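Local coordinates for protein signal recognition particle receptor beta subunit (Mus musculus, PDB 2FH5) that binds GTP and magnesium as the beta subunit of the signal recognition particle receptor, helping to target nascent secretory proteins to the endoplasmic reticulum membrane, at residues Gln36-Val48 / Thr57-Leu71. Residues are numbered along the deposited sequence; the frame is centred on the assembly and turned at random.
With MG (magnesium ion), chain C; GTP (guanosine-5'-triphosphate), chain D.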
# COMPACT_ATOMS: atom_id res chain seq x y z
N GLN B 36 -3.86 4.59 0.51
CA GLN B 36 -3.73 4.93 1.92
C GLN B 36 -2.97 3.75 2.51
O GLN B 36 -2.85 2.69 1.88
CB GLN B 36 -5.11 5.02 2.58
CG GLN B 36 -6.06 6.09 1.98
CD GLN B 36 -5.61 7.54 2.20
OE1 GLN B 36 -6.20 8.45 1.66
NE2 GLN B 36 -4.58 7.74 3.01
N THR B 37 -2.46 3.92 3.72
CA THR B 37 -1.78 2.83 4.39
C THR B 37 -2.66 1.57 4.36
O THR B 37 -3.84 1.60 4.73
CB THR B 37 -1.48 3.22 5.84
OG1 THR B 37 -0.65 4.38 5.83
CG2 THR B 37 -0.76 2.11 6.59
N SER B 38 -2.06 0.46 3.92
CA SER B 38 -2.73 -0.83 3.81
C SER B 38 -2.89 -1.53 5.14
O SER B 38 -1.95 -1.56 5.93
CB SER B 38 -1.94 -1.75 2.87
OG SER B 38 -1.95 -1.25 1.55
N ILE B 39 -4.06 -2.12 5.39
CA ILE B 39 -4.25 -2.83 6.64
C ILE B 39 -4.42 -4.35 6.49
O ILE B 39 -4.44 -5.08 7.48
CB ILE B 39 -5.39 -2.20 7.51
CG1 ILE B 39 -6.76 -2.51 6.93
CG2 ILE B 39 -5.24 -0.68 7.54
CD1 ILE B 39 -7.85 -1.81 7.72
N THR B 40 -4.59 -4.83 5.26
CA THR B 40 -4.62 -6.27 4.95
C THR B 40 -3.89 -6.45 3.63
O THR B 40 -3.56 -5.49 2.94
CB THR B 40 -6.03 -6.92 4.73
OG1 THR B 40 -6.77 -6.18 3.75
CG2 THR B 40 -6.80 -7.02 6.01
N ASP B 41 -3.66 -7.70 3.28
CA ASP B 41 -3.00 -8.02 2.03
C ASP B 41 -4.02 -7.94 0.90
O ASP B 41 -5.22 -8.00 1.13
CB ASP B 41 -2.51 -9.45 2.10
CG ASP B 41 -3.62 -10.41 2.47
OD1 ASP B 41 -3.99 -10.47 3.67
OD2 ASP B 41 -4.16 -11.09 1.57
N SER B 42 -3.53 -7.78 -0.32
CA SER B 42 -4.38 -7.79 -1.49
C SER B 42 -3.62 -8.61 -2.56
O SER B 42 -2.39 -8.67 -2.59
CB SER B 42 -4.74 -6.36 -1.96
OG SER B 42 -3.66 -5.46 -2.03
N SER B 43 -4.36 -9.27 -3.42
CA SER B 43 -3.73 -10.12 -4.42
C SER B 43 -4.49 -10.07 -5.74
O SER B 43 -5.67 -9.73 -5.77
CB SER B 43 -3.73 -11.55 -3.89
OG SER B 43 -5.06 -11.99 -3.70
N ALA B 44 -3.80 -10.41 -6.82
CA ALA B 44 -4.38 -10.43 -8.14
C ALA B 44 -3.44 -11.14 -9.12
O ALA B 44 -2.23 -11.21 -8.89
CB ALA B 44 -4.64 -9.02 -8.60
N ILE B 45 -4.00 -11.63 -10.22
CA ILE B 45 -3.22 -12.35 -11.20
C ILE B 45 -2.48 -11.45 -12.18
O ILE B 45 -3.04 -10.50 -12.72
CB ILE B 45 -4.12 -13.33 -11.98
CG1 ILE B 45 -4.54 -14.47 -11.06
CG2 ILE B 45 -3.40 -13.87 -13.19
CD1 ILE B 45 -5.66 -15.32 -11.62
N TYR B 46 -1.21 -11.76 -12.42
CA TYR B 46 -0.40 -10.97 -13.34
C TYR B 46 0.06 -11.84 -14.53
O TYR B 46 0.73 -12.85 -14.34
CB TYR B 46 0.82 -10.42 -12.59
CG TYR B 46 1.80 -9.62 -13.43
CD1 TYR B 46 1.47 -8.36 -13.91
CD2 TYR B 46 3.07 -10.12 -13.72
CE1 TYR B 46 2.40 -7.60 -14.66
CE2 TYR B 46 3.99 -9.38 -14.46
CZ TYR B 46 3.65 -8.13 -14.93
OH TYR B 46 4.57 -7.40 -15.67
N LYS B 47 -0.33 -11.45 -15.75
CA LYS B 47 0.09 -12.19 -16.94
C LYS B 47 1.43 -11.60 -17.36
O LYS B 47 1.53 -10.43 -17.72
CB LYS B 47 -0.91 -12.03 -18.09
CG LYS B 47 -2.29 -12.62 -17.81
CD LYS B 47 -2.25 -14.12 -17.54
CE LYS B 47 -3.66 -14.66 -17.31
NZ LYS B 47 -3.68 -16.10 -16.92
N VAL B 48 2.46 -12.43 -17.28
CA VAL B 48 3.82 -12.04 -17.62
C VAL B 48 4.04 -11.59 -19.07
O VAL B 48 3.33 -12.02 -19.98
CB VAL B 48 4.78 -13.19 -17.26
CG1 VAL B 48 6.15 -12.94 -17.83
CG2 VAL B 48 4.85 -13.32 -15.75
N THR B 57 0.83 -14.82 -9.13
CA THR B 57 -0.15 -14.20 -8.25
C THR B 57 0.57 -13.13 -7.42
O THR B 57 1.30 -13.45 -6.49
CB THR B 57 -0.79 -15.20 -7.28
OG1 THR B 57 -1.65 -16.07 -8.00
CG2 THR B 57 -1.60 -14.47 -6.21
N LEU B 58 0.40 -11.86 -7.77
CA LEU B 58 1.04 -10.80 -7.00
C LEU B 58 0.26 -10.66 -5.69
O LEU B 58 -0.97 -10.66 -5.70
CB LEU B 58 1.00 -9.48 -7.76
CG LEU B 58 1.46 -9.47 -9.22
CD1 LEU B 58 1.54 -8.04 -9.71
CD2 LEU B 58 2.82 -10.13 -9.37
N ILE B 59 0.99 -10.59 -4.58
CA ILE B 59 0.41 -10.42 -3.25
C ILE B 59 1.11 -9.23 -2.58
O ILE B 59 2.31 -9.27 -2.31
CB ILE B 59 0.61 -11.64 -2.37
CG1 ILE B 59 -0.10 -12.85 -2.97
CG2 ILE B 59 0.11 -11.37 -0.97
CD1 ILE B 59 0.05 -14.12 -2.11
N ASP B 60 0.34 -8.17 -2.33
CA ASP B 60 0.84 -6.94 -1.72
C ASP B 60 0.68 -7.06 -0.21
O ASP B 60 -0.43 -7.15 0.26
CB ASP B 60 0.00 -5.76 -2.28
CG ASP B 60 0.19 -4.43 -1.51
OD1 ASP B 60 1.31 -4.13 -1.04
OD2 ASP B 60 -0.80 -3.65 -1.41
N LEU B 61 1.77 -7.06 0.54
CA LEU B 61 1.68 -7.19 2.02
C LEU B 61 1.88 -5.89 2.78
O LEU B 61 2.80 -5.14 2.52
CB LEU B 61 2.68 -8.25 2.54
CG LEU B 61 2.56 -9.69 2.00
CD1 LEU B 61 3.56 -10.62 2.69
CD2 LEU B 61 1.15 -10.22 2.22
N PRO B 62 1.00 -5.60 3.75
CA PRO B 62 1.11 -4.37 4.55
C PRO B 62 2.49 -4.22 5.20
O PRO B 62 3.04 -5.18 5.72
CB PRO B 62 0.02 -4.55 5.60
CG PRO B 62 -0.93 -5.50 5.02
CD PRO B 62 -0.05 -6.48 4.29
N GLY B 63 3.03 -3.02 5.19
CA GLY B 63 4.33 -2.82 5.80
C GLY B 63 4.30 -2.46 7.28
O GLY B 63 5.35 -2.44 7.94
N HIS B 64 3.11 -2.18 7.81
CA HIS B 64 3.04 -1.83 9.21
C HIS B 64 3.68 -2.90 10.11
O HIS B 64 3.49 -4.09 9.90
CB HIS B 64 1.59 -1.56 9.63
CG HIS B 64 1.49 -0.70 10.85
ND1 HIS B 64 1.25 -1.22 12.11
CD2 HIS B 64 1.74 0.62 11.02
CE1 HIS B 64 1.36 -0.25 13.00
NE2 HIS B 64 1.66 0.87 12.37
N GLU B 65 4.47 -2.46 11.08
CA GLU B 65 5.17 -3.33 12.04
C GLU B 65 4.26 -4.36 12.69
O GLU B 65 4.64 -5.51 12.85
CB GLU B 65 5.83 -2.48 13.14
CG GLU B 65 5.24 -1.02 13.25
CD GLU B 65 5.80 -0.04 12.17
OE1 GLU B 65 7.03 0.25 12.18
OE2 GLU B 65 5.02 0.45 11.32
N SER B 66 3.05 -3.96 13.06
CA SER B 66 2.11 -4.86 13.71
C SER B 66 1.55 -5.92 12.80
O SER B 66 0.87 -6.82 13.28
CB SER B 66 0.93 -4.08 14.31
OG SER B 66 -0.03 -3.75 13.31
N LEU B 67 1.83 -5.84 11.51
CA LEU B 67 1.28 -6.83 10.56
C LEU B 67 2.29 -7.46 9.62
O LEU B 67 2.00 -8.49 9.03
CB LEU B 67 0.25 -6.17 9.67
CG LEU B 67 -1.01 -5.50 10.18
CD1 LEU B 67 -1.62 -4.68 9.05
CD2 LEU B 67 -1.98 -6.57 10.67
N ARG B 68 3.45 -6.85 9.45
CA ARG B 68 4.40 -7.34 8.48
C ARG B 68 4.81 -8.79 8.61
O ARG B 68 4.77 -9.53 7.63
CB ARG B 68 5.64 -6.43 8.42
CG ARG B 68 6.50 -6.47 9.67
CD ARG B 68 7.75 -5.63 9.51
NE ARG B 68 7.41 -4.25 9.25
CZ ARG B 68 8.16 -3.22 9.62
NH1 ARG B 68 9.29 -3.43 10.28
NH2 ARG B 68 7.77 -1.99 9.32
N PHE B 69 5.20 -9.22 9.81
CA PHE B 69 5.65 -10.60 10.00
C PHE B 69 4.52 -11.61 10.09
O PHE B 69 4.62 -12.71 9.57
CB PHE B 69 6.54 -10.71 11.23
CG PHE B 69 7.72 -9.80 11.17
CD1 PHE B 69 8.68 -9.97 10.16
CD2 PHE B 69 7.85 -8.74 12.06
CE1 PHE B 69 9.75 -9.08 10.04
CE2 PHE B 69 8.91 -7.84 11.95
CZ PHE B 69 9.87 -8.01 10.93
N GLN B 70 3.44 -11.23 10.74
CA GLN B 70 2.30 -12.12 10.84
C GLN B 70 1.90 -12.54 9.42
O GLN B 70 1.70 -13.73 9.16
CB GLN B 70 1.13 -11.39 11.52
CG GLN B 70 -0.08 -12.27 11.77
CD GLN B 70 -1.39 -11.57 11.47
OE1 GLN B 70 -1.64 -10.44 11.92
NE2 GLN B 70 -2.26 -12.24 10.69
N LEU B 71 1.82 -11.58 8.50
CA LEU B 71 1.45 -11.89 7.12
C LEU B 71 2.54 -12.48 6.24
O LEU B 71 2.23 -13.23 5.33
CB LEU B 71 0.85 -10.67 6.43
CG LEU B 71 -0.60 -10.40 6.83
CD1 LEU B 71 -1.01 -8.98 6.46
CD2 LEU B 71 -1.48 -11.42 6.15
MG MG C . 0.10 -0.57 0.81
PG GTP D . 1.95 0.49 3.28
O1G GTP D . 1.88 1.35 4.44
O2G GTP D . 0.61 0.06 2.78
O3G GTP D . 2.86 -0.73 3.56
O3B GTP D . 2.64 1.53 2.09
PB GTP D . 2.95 1.16 0.63
O1B GTP D . 4.34 0.64 0.51
O2B GTP D . 1.94 0.21 0.01
O3A GTP D . 2.91 2.62 -0.01
PA GTP D . 2.03 3.17 -1.20
O1A GTP D . 2.08 2.32 -2.35
O2A GTP D . 0.62 3.43 -0.73
O5' GTP D . 2.88 4.48 -1.48
C5' GTP D . 2.96 5.46 -0.47
C4' GTP D . 3.00 6.85 -1.11
O4' GTP D . 4.15 6.98 -1.97
C3' GTP D . 1.80 7.16 -2.01
O3' GTP D . 1.39 8.55 -1.86
C2' GTP D . 2.33 6.87 -3.39
O2' GTP D . 1.58 7.46 -4.47
C1' GTP D . 3.79 7.31 -3.31
N9 GTP D . 4.69 6.57 -4.18
C8 GTP D . 4.75 5.18 -4.32
N7 GTP D . 5.70 4.84 -5.19
C5 GTP D . 6.28 6.04 -5.64
C6 GTP D . 7.31 6.35 -6.55
O6 GTP D . 8.01 5.60 -7.21
N1 GTP D . 7.62 7.72 -6.75
C2 GTP D . 6.95 8.74 -6.11
N2 GTP D . 7.30 10.03 -6.38
N3 GTP D . 5.96 8.44 -5.23
C4 GTP D . 5.63 7.11 -5.01
O HOH W 1 -0.68 1.32 0.39
O HOH W 2 0.75 -0.96 6.36
O HOH W 3 -1.34 -4.59 1.23
O HOH W 4 0.94 -2.46 1.13
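S42 and A44 pair with D60 and L58 in an antiparallel beta hairpin at the margin of a P-loop GTPase sheet, a contact that runs on past the strands into the nucleotide site. It illustrates how small GTPases couple switch I, the loop before strand 42-47, to switch II, the turn that follows strand 55-60. Four backbone bonds set the register; the shortest, from D60 N to S42 O, is 2.8 Å long. Beyond D60 the P62 ring lies against the backbone of the loop before strand 42-47, its CG 3.4 Å from T40 O. There the two loops share the gamma-phosphate: S38 N donates to GTP O2G and G63 N to GTP O3G (2.8 Å). S38 OG, turned beside its own backbone N (chi1 -66°), binds magnesium at 2.3 Å, with T21 as the other protein ligand, and is also hydrogen-bonded to the backbone of another protein's chain. D60 acts from the second shell: its OD1 accepts a hydrogen bond (2.8 Å) from a magnesium-bound water, while OD2 is hydrogen-bonded to T21 OG1. R68, side-on, grips G63 O with NE and NH2. At the other end, L58 CG meets Y46 CB at 3.6 Å, and CD1 approaches the tyrosine ring obliquely; Y46 CG stands anti to its backbone N (chi1 178°), carrying the ring away to where OH meets E207. Were L58 cut back to an alanine, Y46 CB would probably face a gap, and F24 and F12 would probably lose an apolar neighbour. Helix 20-29 covers the face bearing S42, A44, L58 and D60, whereas I59 and L61 reach F75 of helix 65-75; strand 9-13 flanks strand 55-60, and S43 forms a backbone hydrogen bond with another protein's chain.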